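Local coordinates for protein alpha-glucosidase (Bacteroides thetaiotaomicron, PDB 5XFM) that probably hydrolyses beta-L-arabinopyranosides and alpha-galactosides as a bifunctional, calcium-binding glycoside hydrolase of family 97, at residues L50-I61 with V137-F148. The protein carries 1 engineered substitution. Residues are numbered along the deposited sequence; the frame is centred on the assembly and turned at random.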
loop_
_atom_site.group_PDB
_atom_site.type_symbol
_atom_site.label_atom_id
_atom_site.label_comp_id
_atom_site.label_asym_id
_atom_site.label_seq_id
_atom_site.Cartn_x
_atom_site.Cartn_y
_atom_site.Cartn_z
ATOM N N LEU A 50 -3.377 -11.402 20.356
ATOM C CA LEU A 50 -4.691 -10.783 20.407
ATOM C C LEU A 50 -5.485 -11.467 21.494
ATOM O O LEU A 50 -5.557 -12.692 21.535
ATOM C CB LEU A 50 -5.432 -10.909 19.073
ATOM C CG LEU A 50 -5.111 -9.936 17.938
ATOM C CD1 LEU A 50 -3.862 -10.390 17.208
ATOM C CD2 LEU A 50 -6.291 -9.859 16.975
ATOM N N GLU A 51 -6.051 -10.684 22.398
ATOM C CA GLU A 51 -6.975 -11.241 23.363
ATOM C C GLU A 51 -8.332 -11.434 22.708
ATOM O O GLU A 51 -8.492 -11.212 21.506
ATOM C CB GLU A 51 -7.056 -10.380 24.620
ATOM C CG GLU A 51 -5.700 -10.250 25.299
ATOM C CD GLU A 51 -5.759 -9.502 26.598
ATOM O OE1 GLU A 51 -6.383 -8.423 26.636
ATOM O OE2 GLU A 51 -5.222 -10.025 27.596
ATOM N N LYS A 52 -9.302 -11.860 23.502
ATOM C CA LYS A 52 -10.625 -12.157 22.991
ATOM C C LYS A 52 -11.212 -10.964 22.237
ATOM O O LYS A 52 -11.499 -9.907 22.807
ATOM C CB LYS A 52 -11.505 -12.583 24.152
ATOM C CG LYS A 52 -11.076 -13.947 24.687
ATOM C CD LYS A 52 -11.879 -14.366 25.883
ATOM C CE LYS A 52 -13.330 -14.476 25.527
ATOM N NZ LYS A 52 -13.982 -15.572 26.291
ATOM N N SER A 53 -11.359 -11.162 20.930
ATOM C CA SER A 53 -11.734 -10.106 19.995
ATOM C C SER A 53 -13.063 -10.436 19.338
ATOM O O SER A 53 -13.275 -11.564 18.906
ATOM C CB SER A 53 -10.654 -9.937 18.925
ATOM O OG SER A 53 -9.393 -9.632 19.497
ATOM N N PRO A 54 -13.962 -9.453 19.253
ATOM C CA PRO A 54 -15.342 -9.713 18.835
ATOM C C PRO A 54 -15.469 -10.152 17.373
ATOM O O PRO A 54 -14.669 -9.760 16.518
ATOM C CB PRO A 54 -16.041 -8.362 19.058
ATOM C CG PRO A 54 -15.120 -7.572 19.927
ATOM C CD PRO A 54 -13.748 -8.044 19.604
ATOM N N LEU A 55 -16.463 -10.996 17.118
ATOM C CA LEU A 55 -16.822 -11.428 15.771
ATOM C C LEU A 55 -18.274 -11.073 15.512
ATOM O O LEU A 55 -19.024 -10.780 16.441
ATOM C CB LEU A 55 -16.615 -12.934 15.596
ATOM C CG LEU A 55 -15.199 -13.502 15.558
ATOM C CD1 LEU A 55 -15.242 -15.014 15.688
ATOM C CD2 LEU A 55 -14.522 -13.102 14.259
ATOM N N GLY A 56 -18.685 -11.095 14.252
ATOM C CA GLY A 56 -20.103 -11.009 13.972
ATOM C C GLY A 56 -20.503 -9.794 13.180
ATOM O O GLY A 56 -19.649 -9.042 12.701
ATOM N N MET A 57 -21.809 -9.627 13.004
ATOM C CA MET A 57 -22.310 -8.515 12.212
ATOM C C MET A 57 -23.796 -8.296 12.457
ATOM O O MET A 57 -24.489 -9.163 12.970
ATOM C CB MET A 57 -22.048 -8.748 10.724
ATOM C CG MET A 57 -22.766 -9.948 10.146
ATOM S SD MET A 57 -22.571 -10.008 8.362
ATOM C CE MET A 57 -20.793 -10.122 8.268
ATOM N N ASN A 58 -24.255 -7.114 12.087
ATOM C CA ASN A 58 -25.652 -6.729 12.109
ATOM C C ASN A 58 -26.130 -6.530 10.671
ATOM O O ASN A 58 -25.525 -5.755 9.900
ATOM C CB ASN A 58 -25.801 -5.453 12.942
ATOM C CG ASN A 58 -27.232 -4.991 13.082
ATOM O OD1 ASN A 58 -28.159 -5.775 12.969
ATOM N ND2 ASN A 58 -27.414 -3.694 13.338
ATOM N N THR A 59 -27.226 -7.216 10.338
ATOM C CA THR A 59 -27.645 -7.390 8.958
ATOM C C THR A 59 -29.165 -7.208 8.761
ATOM O O THR A 59 -29.955 -7.541 9.648
ATOM C CB THR A 59 -27.193 -8.805 8.501
ATOM O OG1 THR A 59 -25.822 -8.779 8.075
ATOM C CG2 THR A 59 -28.052 -9.343 7.422
ATOM N N ASN A 60 -29.578 -6.734 7.584
ATOM C CA ASN A 60 -30.996 -6.495 7.316
ATOM C C ASN A 60 -31.811 -7.759 7.033
ATOM O O ASN A 60 -32.995 -7.677 6.724
ATOM C CB ASN A 60 -31.158 -5.526 6.137
ATOM C CG ASN A 60 -30.835 -6.169 4.789
ATOM O OD1 ASN A 60 -30.154 -7.190 4.715
ATOM N ND2 ASN A 60 -31.329 -5.563 3.717
ATOM N N ILE A 61 -31.184 -8.923 7.136
ATOM C CA ILE A 61 -31.936 -10.173 7.125
ATOM C C ILE A 61 -31.790 -10.886 8.468
ATOM O O ILE A 61 -32.371 -11.953 8.670
ATOM C CB ILE A 61 -31.494 -11.128 5.988
ATOM C CG1 ILE A 61 -30.136 -11.755 6.297
ATOM C CG2 ILE A 61 -31.509 -10.421 4.638
ATOM C CD1 ILE A 61 -29.855 -13.030 5.532
ATOM N N VAL A 137 -28.526 -8.879 0.516
ATOM C CA VAL A 137 -28.338 -8.454 1.885
ATOM C C VAL A 137 -27.680 -7.082 1.951
ATOM O O VAL A 137 -26.893 -6.704 1.079
ATOM C CB VAL A 137 -27.481 -9.487 2.665
ATOM C CG1 VAL A 137 -26.085 -9.587 2.079
ATOM C CG2 VAL A 137 -27.394 -9.129 4.116
ATOM N N THR A 138 -28.045 -6.331 2.983
ATOM C CA THR A 138 -27.338 -5.121 3.360
ATOM C C THR A 138 -26.747 -5.328 4.746
ATOM O O THR A 138 -27.481 -5.538 5.708
ATOM C CB THR A 138 -28.271 -3.899 3.382
ATOM O OG1 THR A 138 -28.865 -3.718 2.090
ATOM C CG2 THR A 138 -27.505 -2.643 3.766
ATOM N N VAL A 139 -25.425 -5.274 4.856
ATOM C CA VAL A 139 -24.783 -5.394 6.161
ATOM C C VAL A 139 -24.760 -4.035 6.843
ATOM O O VAL A 139 -24.015 -3.140 6.439
ATOM C CB VAL A 139 -23.345 -5.947 6.061
ATOM C CG1 VAL A 139 -22.693 -5.980 7.437
ATOM C CG2 VAL A 139 -23.350 -7.331 5.435
ATOM N N LYS A 140 -25.594 -3.882 7.867
ATOM C CA LYS A 140 -25.730 -2.611 8.565
ATOM C C LYS A 140 -24.456 -2.270 9.327
ATOM O O LYS A 140 -24.072 -1.101 9.409
ATOM C CB LYS A 140 -26.911 -2.641 9.544
ATOM C CG LYS A 140 -28.278 -2.876 8.918
ATOM C CD LYS A 140 -29.379 -2.820 9.973
ATOM C CE LYS A 140 -30.719 -3.286 9.411
ATOM N NZ LYS A 140 -31.250 -2.380 8.351
ATOM N N GLU A 141 -23.797 -3.289 9.878
ATOM C CA GLU A 141 -22.619 -3.023 10.704
ATOM C C GLU A 141 -21.787 -4.273 10.985
ATOM O O GLU A 141 -22.325 -5.359 11.066
ATOM C CB GLU A 141 -23.097 -2.394 12.017
ATOM C CG GLU A 141 -22.087 -2.222 13.115
ATOM C CD GLU A 141 -22.719 -1.575 14.330
ATOM O OE1 GLU A 141 -23.926 -1.816 14.557
ATOM O OE2 GLU A 141 -22.026 -0.823 15.048
ATOM N N GLU A 142 -20.474 -4.130 11.115
ATOM C CA GLU A 142 -19.647 -5.243 11.572
ATOM C C GLU A 142 -19.275 -5.049 13.037
ATOM O O GLU A 142 -18.937 -3.943 13.458
ATOM C CB GLU A 142 -18.384 -5.401 10.712
ATOM C CG GLU A 142 -18.566 -6.336 9.524
ATOM C CD GLU A 142 -17.306 -6.520 8.691
ATOM O OE1 GLU A 142 -16.294 -7.045 9.206
ATOM O OE2 GLU A 142 -17.334 -6.142 7.501
ATOM N N GLN A 143 -19.397 -6.118 13.816
ATOM C CA GLN A 143 -18.944 -6.124 15.201
ATOM C C GLN A 143 -17.468 -6.541 15.248
ATOM O O GLN A 143 -16.796 -6.380 16.266
ATOM C CB GLN A 143 -19.819 -7.059 16.039
ATOM C CG GLN A 143 -19.378 -7.267 17.479
ATOM C CD GLN A 143 -20.490 -7.840 18.337
ATOM O OE1 GLN A 143 -21.341 -7.107 18.836
ATOM N NE2 GLN A 143 -20.496 -9.158 18.497
ATOM N N THR A 144 -16.987 -7.077 14.125
ATOM C CA THR A 144 -15.612 -7.564 13.974
ATOM C C THR A 144 -14.600 -6.657 14.655
ATOM O O THR A 144 -14.552 -5.450 14.394
ATOM C CB THR A 144 -15.228 -7.689 12.482
ATOM O OG1 THR A 144 -16.242 -8.416 11.776
ATOM C CG2 THR A 144 -13.877 -8.385 12.317
ATOM N N GLY A 145 -13.781 -7.240 15.523
ATOM C CA GLY A 145 -12.860 -6.447 16.321
ATOM C C GLY A 145 -11.484 -7.053 16.526
ATOM O O GLY A 145 -11.212 -8.190 16.135
ATOM N N PHE A 146 -10.605 -6.249 17.112
ATOM C CA PHE A 146 -9.244 -6.636 17.452
ATOM C C PHE A 146 -8.896 -6.061 18.829
ATOM O O PHE A 146 -8.815 -4.838 19.003
ATOM C CB PHE A 146 -8.262 -6.147 16.385
ATOM C CG PHE A 146 -8.699 -6.458 14.981
ATOM C CD1 PHE A 146 -9.504 -5.578 14.278
ATOM C CD2 PHE A 146 -8.328 -7.645 14.374
ATOM C CE1 PHE A 146 -9.916 -5.871 12.995
ATOM C CE2 PHE A 146 -8.741 -7.944 13.088
ATOM C CZ PHE A 146 -9.535 -7.055 12.401
ATOM N N ARG A 147 -8.729 -6.946 19.806
ATOM C CA ARG A 147 -8.414 -6.556 21.172
ATOM C C ARG A 147 -6.975 -6.942 21.499
ATOM O O ARG A 147 -6.536 -8.038 21.172
ATOM C CB ARG A 147 -9.383 -7.208 22.156
ATOM C CG ARG A 147 -9.249 -6.694 23.568
ATOM C CD ARG A 147 -10.175 -7.404 24.548
ATOM N NE ARG A 147 -11.587 -7.395 24.163
ATOM C CZ ARG A 147 -12.477 -6.528 24.644
ATOM N NH1 ARG A 147 -12.081 -5.584 25.482
ATOM N NH2 ARG A 147 -13.752 -6.581 24.275
ATOM N N PHE A 148 -6.227 -6.026 22.104
ATOM C CA PHE A 148 -4.798 -6.246 22.329
ATOM C C PHE A 148 -4.407 -6.336 23.799
ATOM O O PHE A 148 -5.114 -5.818 24.662
ATOM C CB PHE A 148 -3.984 -5.141 21.649
ATOM C CG PHE A 148 -4.125 -5.131 20.160
ATOM C CD1 PHE A 148 -3.305 -5.920 19.369
ATOM C CD2 PHE A 148 -5.083 -4.344 19.550
ATOM C CE1 PHE A 148 -3.435 -5.915 17.990
ATOM C CE2 PHE A 148 -5.219 -4.338 18.175
ATOM C CZ PHE A 148 -4.394 -5.125 17.397
#
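S53 meets R147 in the N-terminal domain's antiparallel sheet, beside the chain's corner at L50 and K52: its OG accepts the backbone N-H of R147 (2.8 Å) and gives its proton to O of E51 (2.7 Å). The R147 side chain, bent at chi3 (-54°), turns NE onto O of K52 (2.9 Å), which lies in the guanidinium plane, while NH2 salt-bridges E228. An alanine at S53 would probably leave the R147 amide without its acceptor and O of E51 without its donor. A methyl of L50 abuts the F146 ring edge. Between strands 137-142 and 145-147, Q143, with CG anti to the backbone N (chi1 174°), brushes CB of P54 and donates NE2 to O of L55 (3.0 Å) and of T65. O of N58 takes the N-H of E141, and weakly that of K140, so two residues sit opposite one: a classic beta bulge. M57 lays SD across the V139 methyls, and CG2 of T59 presses on CG2 of V137 (3.4 Å). Past strand 57-59, OD1 of N60 accepts the T138 backbone N-H, well above the N60 side-chain carbonyl plane. Side-chain atoms of S53, Q143 and N60 thus satisfy backbone groups where regular pairing stops, keeping the strands joined.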